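Long-range contacts in BAR/IMD domain-containing adapter protein 2-like 2 (Mus musculus, PDB 3OK8), which binds phosphoinositides through its I-BAR (IMD) domain and induces planar or gently curved membrane structures: residues A42-S47 and D90-V95; A49-F54 and T83-N88. All coordinates share one frame; numbering follows the deposited sequence.

Interaction 1: residues A42-S47 and D90-V95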
loop_
_atom_site.group_PDB
_atom_site.type_symbol
_atom_site.label_atom_id
_atom_site.label_comp_id
_atom_site.label_asym_id
_atom_site.label_seq_id
_atom_site.Cartn_x
_atom_site.Cartn_y
_atom_site.Cartn_z
ATOM N N ALA A 42 4.782 -4.691 -7.875
ATOM C CA ALA A 42 4.611 -4.856 -6.430
ATOM C C ALA A 42 3.214 -4.465 -5.988
ATOM O O ALA A 42 2.603 -5.180 -5.197
ATOM C CB ALA A 42 5.646 -4.072 -5.647
ATOM N N PHE A 43 2.721 -3.322 -6.476
ATOM C CA PHE A 43 1.346 -2.891 -6.213
ATOM C C PHE A 43 0.323 -3.956 -6.592
ATOM O O PHE A 43 -0.598 -4.235 -5.834
ATOM C CB PHE A 43 0.996 -1.639 -7.020
ATOM C CG PHE A 43 1.243 -0.339 -6.303
ATOM C CD1 PHE A 43 0.477 0.019 -5.196
ATOM C CD2 PHE A 43 2.202 0.556 -6.775
ATOM C CE1 PHE A 43 0.691 1.240 -4.547
ATOM C CE2 PHE A 43 2.423 1.778 -6.137
ATOM C CZ PHE A 43 1.671 2.118 -5.016
ATOM N N HIS A 44 0.454 -4.509 -7.791
ATOM C CA HIS A 44 -0.523 -5.468 -8.287
ATOM C C HIS A 44 -0.499 -6.752 -7.448
ATOM O O HIS A 44 -1.523 -7.410 -7.266
ATOM C CB HIS A 44 -0.252 -5.793 -9.763
ATOM C CG HIS A 44 -0.521 -4.658 -10.706
ATOM N ND1 HIS A 44 -1.697 -3.933 -10.694
ATOM C CD2 HIS A 44 0.227 -4.139 -11.708
ATOM C CE1 HIS A 44 -1.656 -3.016 -11.642
ATOM N NE2 HIS A 44 -0.496 -3.116 -12.271
ATOM N N ALA A 45 0.686 -7.096 -6.957
ATOM C CA ALA A 45 0.877 -8.250 -6.086
ATOM C C ALA A 45 0.282 -8.013 -4.696
ATOM O O ALA A 45 -0.276 -8.933 -4.092
ATOM C CB ALA A 45 2.359 -8.606 -5.981
ATOM N N LEU A 46 0.414 -6.790 -4.176
ATOM C CA LEU A 46 -0.168 -6.487 -2.870
ATOM C C LEU A 46 -1.681 -6.566 -2.962
ATOM O O LEU A 46 -2.323 -7.174 -2.119
ATOM C CB LEU A 46 0.248 -5.116 -2.345
ATOM C CG LEU A 46 -0.299 -4.750 -0.956
ATOM C CD1 LEU A 46 0.407 -5.525 0.170
ATOM C CD2 LEU A 46 -0.174 -3.277 -0.706
ATOM N N SER A 47 -2.249 -5.967 -4.001
ATOM C CA SER A 47 -3.693 -5.958 -4.128
ATOM C C SER A 47 -4.263 -7.385 -4.249
ATOM O O SER A 47 -5.398 -7.628 -3.855
ATOM C CB SER A 47 -4.141 -5.061 -5.290
ATOM O OG SER A 47 -4.162 -5.772 -6.514
ATOM N N ASP A 90 -10.377 2.101 -5.129
ATOM C CA ASP A 90 -9.925 3.465 -4.966
ATOM C C ASP A 90 -8.448 3.563 -5.249
ATOM O O ASP A 90 -7.990 4.531 -5.856
ATOM C CB ASP A 90 -10.171 3.923 -3.530
ATOM C CG ASP A 90 -11.567 4.465 -3.321
ATOM O OD1 ASP A 90 -12.309 4.592 -4.320
ATOM O OD2 ASP A 90 -11.921 4.763 -2.155
ATOM N N LEU A 91 -7.699 2.565 -4.792
ATOM C CA LEU A 91 -6.261 2.642 -4.909
ATOM C C LEU A 91 -5.773 2.300 -6.313
ATOM O O LEU A 91 -4.795 2.880 -6.776
ATOM C CB LEU A 91 -5.556 1.790 -3.859
ATOM C CG LEU A 91 -4.030 1.975 -3.898
ATOM C CD1 LEU A 91 -3.638 3.344 -3.350
ATOM C CD2 LEU A 91 -3.288 0.857 -3.172
ATOM N N GLU A 92 -6.446 1.373 -6.994
ATOM C CA GLU A 92 -6.034 1.031 -8.356
ATOM C C GLU A 92 -6.369 2.179 -9.328
ATOM O O GLU A 92 -6.156 2.069 -10.541
ATOM C CB GLU A 92 -6.608 -0.320 -8.806
ATOM C CG GLU A 92 -5.579 -1.220 -9.522
ATOM C CD GLU A 92 -5.828 -2.723 -9.327
ATOM O OE1 GLU A 92 -6.583 -3.112 -8.406
ATOM O OE2 GLU A 92 -5.254 -3.520 -10.101
ATOM N N VAL A 93 -6.868 3.289 -8.782
ATOM C CA VAL A 93 -7.066 4.507 -9.563
ATOM C C VAL A 93 -5.787 5.319 -9.575
ATOM O O VAL A 93 -5.317 5.743 -10.626
ATOM C CB VAL A 93 -8.189 5.390 -8.989
ATOM C CG1 VAL A 93 -8.418 6.590 -9.892
ATOM C CG2 VAL A 93 -9.479 4.574 -8.794
ATOM N N VAL A 94 -5.236 5.538 -8.387
ATOM C CA VAL A 94 -3.931 6.169 -8.219
ATOM C C VAL A 94 -2.836 5.393 -8.957
ATOM O O VAL A 94 -1.957 5.987 -9.594
ATOM C CB VAL A 94 -3.576 6.197 -6.729
ATOM C CG1 VAL A 94 -2.292 6.976 -6.482
ATOM C CG2 VAL A 94 -4.749 6.752 -5.920
ATOM N N VAL A 95 -2.880 4.066 -8.838
ATOM C CA VAL A 95 -1.946 3.178 -9.525
ATOM C C VAL A 95 -2.055 3.332 -11.038
ATOM O O VAL A 95 -1.066 3.191 -11.767
ATOM C CB VAL A 95 -2.201 1.687 -9.175
ATOM C CG1 VAL A 95 -1.145 0.803 -9.811
ATOM C CG2 VAL A 95 -2.243 1.472 -7.660
#

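Interaction 2: residues A49-F54 and T83-N88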
loop_
_atom_site.group_PDB
_atom_site.type_symbol
_atom_site.label_atom_id
_atom_site.label_comp_id
_atom_site.label_asym_id
_atom_site.label_seq_id
_atom_site.Cartn_x
_atom_site.Cartn_y
_atom_site.Cartn_z
ATOM N N ALA A 49 -2.796 -10.414 -2.862
ATOM C CA ALA A 49 -2.666 -10.912 -1.506
ATOM C C ALA A 49 -3.732 -10.359 -0.577
ATOM O O ALA A 49 -4.165 -11.057 0.327
ATOM C CB ALA A 49 -1.300 -10.575 -0.962
ATOM N N ALA A 50 -4.133 -9.106 -0.777
ATOM C CA ALA A 50 -5.202 -8.513 0.023
ATOM C C ALA A 50 -6.542 -9.118 -0.342
ATOM O O ALA A 50 -7.318 -9.484 0.532
ATOM C CB ALA A 50 -5.250 -6.995 -0.157
ATOM N N GLU A 51 -6.817 -9.219 -1.637
ATOM C CA GLU A 51 -8.082 -9.756 -2.094
ATOM C C GLU A 51 -8.294 -11.214 -1.654
ATOM O O GLU A 51 -9.415 -11.610 -1.329
ATOM C CB GLU A 51 -8.189 -9.604 -3.611
ATOM C CG GLU A 51 -9.451 -10.192 -4.223
ATOM C CD GLU A 51 -10.691 -9.335 -3.995
ATOM O OE1 GLU A 51 -10.556 -8.102 -3.800
ATOM O OE2 GLU A 51 -11.807 -9.902 -4.030
ATOM N N VAL A 52 -7.222 -12.001 -1.629
ATOM C CA VAL A 52 -7.326 -13.401 -1.221
ATOM C C VAL A 52 -7.508 -13.494 0.292
ATOM O O VAL A 52 -8.314 -14.279 0.785
ATOM C CB VAL A 52 -6.120 -14.255 -1.680
ATOM C CG1 VAL A 52 -6.080 -14.353 -3.197
ATOM C CG2 VAL A 52 -4.813 -13.679 -1.164
ATOM N N TYR A 53 -6.764 -12.683 1.031
ATOM C CA TYR A 53 -6.966 -12.588 2.468
ATOM C C TYR A 53 -8.398 -12.208 2.864
ATOM O O TYR A 53 -9.035 -12.872 3.697
ATOM C CB TYR A 53 -6.011 -11.567 3.053
ATOM C CG TYR A 53 -6.068 -11.483 4.555
ATOM C CD1 TYR A 53 -6.838 -10.510 5.196
ATOM C CD2 TYR A 53 -5.333 -12.362 5.336
ATOM C CE1 TYR A 53 -6.869 -10.430 6.584
ATOM C CE2 TYR A 53 -5.351 -12.286 6.715
ATOM C CZ TYR A 53 -6.124 -11.333 7.337
ATOM O OH TYR A 53 -6.120 -11.290 8.712
ATOM N N PHE A 54 -8.913 -11.128 2.293
ATOM C CA PHE A 54 -10.243 -10.678 2.709
ATOM C C PHE A 54 -11.383 -11.529 2.152
ATOM O O PHE A 54 -12.460 -11.596 2.740
ATOM C CB PHE A 54 -10.434 -9.177 2.499
ATOM C CG PHE A 54 -9.872 -8.360 3.629
ATOM C CD1 PHE A 54 -10.555 -8.252 4.833
ATOM C CD2 PHE A 54 -8.637 -7.754 3.517
ATOM C CE1 PHE A 54 -10.028 -7.520 5.899
ATOM C CE2 PHE A 54 -8.110 -7.013 4.573
ATOM C CZ PHE A 54 -8.804 -6.900 5.761
ATOM N N THR A 83 -15.331 -3.569 2.503
ATOM C CA THR A 83 -14.589 -2.310 2.642
ATOM C C THR A 83 -13.220 -2.377 1.993
ATOM O O THR A 83 -12.821 -1.460 1.263
ATOM C CB THR A 83 -14.358 -1.932 4.111
ATOM O OG1 THR A 83 -15.617 -1.796 4.770
ATOM C CG2 THR A 83 -13.584 -0.601 4.220
ATOM N N GLN A 84 -12.490 -3.451 2.281
ATOM C CA GLN A 84 -11.178 -3.614 1.701
ATOM C C GLN A 84 -11.330 -3.656 0.181
ATOM O O GLN A 84 -10.563 -3.021 -0.543
ATOM C CB GLN A 84 -10.470 -4.852 2.261
ATOM C CG GLN A 84 -9.145 -5.174 1.556
ATOM C CD GLN A 84 -9.374 -5.841 0.214
ATOM O OE1 GLN A 84 -8.511 -5.822 -0.668
ATOM N NE2 GLN A 84 -10.557 -6.439 0.051
ATOM N N ARG A 85 -12.343 -4.360 -0.321
ATOM C CA ARG A 85 -12.562 -4.371 -1.765
ATOM C C ARG A 85 -12.697 -2.951 -2.318
ATOM O O ARG A 85 -12.137 -2.635 -3.358
ATOM C CB ARG A 85 -13.774 -5.210 -2.137
ATOM C CG ARG A 85 -13.915 -5.453 -3.626
ATOM C CD ARG A 85 -14.885 -6.600 -3.910
ATOM N NE ARG A 85 -16.216 -6.393 -3.336
ATOM C CZ ARG A 85 -16.740 -7.129 -2.356
ATOM N NH1 ARG A 85 -17.960 -6.867 -1.911
ATOM N NH2 ARG A 85 -16.049 -8.131 -1.820
ATOM N N HIS A 86 -13.409 -2.087 -1.600
ATOM C CA HIS A 86 -13.616 -0.701 -2.041
ATOM C C HIS A 86 -12.336 0.119 -2.033
ATOM O O HIS A 86 -12.027 0.780 -3.017
ATOM C CB HIS A 86 -14.667 0.002 -1.188
ATOM C CG HIS A 86 -16.020 -0.629 -1.264
ATOM N ND1 HIS A 86 -16.668 -0.851 -2.460
ATOM C CD2 HIS A 86 -16.853 -1.076 -0.293
ATOM C CE1 HIS A 86 -17.841 -1.414 -2.223
ATOM N NE2 HIS A 86 -17.976 -1.563 -0.916
ATOM N N LEU A 87 -11.612 0.083 -0.913
ATOM C CA LEU A 87 -10.352 0.814 -0.758
ATOM C C LEU A 87 -9.382 0.432 -1.853
ATOM O O LEU A 87 -8.538 1.224 -2.250
ATOM C CB LEU A 87 -9.704 0.514 0.600
ATOM C CG LEU A 87 -10.144 1.313 1.836
ATOM C CD1 LEU A 87 -11.642 1.199 2.065
ATOM C CD2 LEU A 87 -9.387 0.858 3.077
ATOM N N ASN A 88 -9.495 -0.805 -2.318
ATOM C CA ASN A 88 -8.629 -1.303 -3.369
ATOM C C ASN A 88 -9.038 -0.767 -4.723
ATOM O O ASN A 88 -8.183 -0.496 -5.572
ATOM C CB ASN A 88 -8.643 -2.825 -3.413
ATOM C CG ASN A 88 -7.648 -3.380 -4.407
ATOM O OD1 ASN A 88 -8.023 -3.940 -5.441
ATOM N ND2 ASN A 88 -6.368 -3.219 -4.107
#

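Interaction 1: residues A42-S47 and D90-V95
Phe43 and Val95 meet between the first two long helices of the I-BAR (IMD) domain, a three-helix bundle that pairs with a second copy into an antiparallel dimer. Helix 5-66 and helix 71-147 run almost exactly antiparallel, 172° between the axes of the short segments. The axes come no closer than 11.3 Å, and side chains bridge the gap. Methyl CG2 of Val95 sits over one face of the Phe43 ring in a CH-pi contact, 4.2 Å from the ring centroid. It is displaced toward the rim, where its nearest ring atom is CD1 of Phe43. With chi1 of Val95 at -175°, CG1 lies anti to the backbone N and CG2 anti to the carbonyl carbon, which splits the two methyls between two rings: CG2 serves Phe43, and CG1 reaches CE1 of the His44 imidazole at 4.3 Å. One turn earlier on helix 71-147, CD2 of Leu91 approaches the neighbouring ring carbon, CE1 of Phe43, to 4.2 Å, extending the apolar strip. Leu91 also leans on Phe203 of helix 153-217, tying this strip to the third helix, while Phe43 meets Tyr39 on its own helix and packs against Leu46 of the second subunit. Beside the apolar strip runs a looser and more tentative polar one. In the conformer described here, one of two, the Glu92 side chain, extended beyond CG, crosses that of His44 at about a right angle, with carboxylate and imidazole planes 46° apart. OE2 of this Glu92 conformer comes to the imidazole edge, near the ring plane, 3.6 Å from ND1 of His44, and OE1 of Glu92 stands 4.1 Å from OG of Ser47.

Interaction 2: residues A49-F54 and T83-N88
The Phe54 ring is sandwiched between Gln84 of the neighbouring helix and Tyr53 of its own. On one face lies CB of Gln84 in a CH-pi contact, 3.9 Å from the ring centroid and offset toward the rim; CD1 of Tyr53 covers the opposite face. CD2 of Phe54 in turn touches the Tyr53 ring at its edge, in plane. The Gln84 amide is almost parallel to the Phe54 ring, with planes 4° apart, and CG of Gln84 comes within 3.3 Å of CD2 of Phe54. A bend at chi2 (-77°) carries the amide back along helix 5-66, where OE1 of Gln84 rests 3.5 Å from CB of Ala50 and NE2 of Gln84 lies 3.7 Å from CB of Phe54. Here helices 5-66 and 71-147 of the I-BAR three-helix bundle pack antiparallel, their segment axes 10.1 Å apart at closest approach. Helix 5-66 also meets the second subunit: Tyr53 OH is hydrogen-bonded to NE2 of His193 of the second subunit, and Ala50 packs on Tyr39 of that subunit. Glu51 flanks the amide; OE1 of Glu51 stands 4.3 Å from CG of Arg85, whose guanidinium, in the conformer described here, pairs through NH1 with Asp82 in a salt bridge.

In the fold
Interactions 1 and 2 are successive steps along the same antiparallel pair, helix 5-66 against helix 71-147, with centres about 11 Å apart. Interaction 2 is nested within the chain loop closed by interaction 1 and lies farther from the centre of the chain, about 31 Å against about 21 Å between centres. They join where Ser47 of interaction 1 packs against Asn88 of interaction 2. At both levels helix 5-66 also meets the second subunit and helix 71-147 also meets the third helix, 153-217. A glycerol, probably from the crystallisation liquor, lies about 3 Å from the Gln84 side chain in interaction 2.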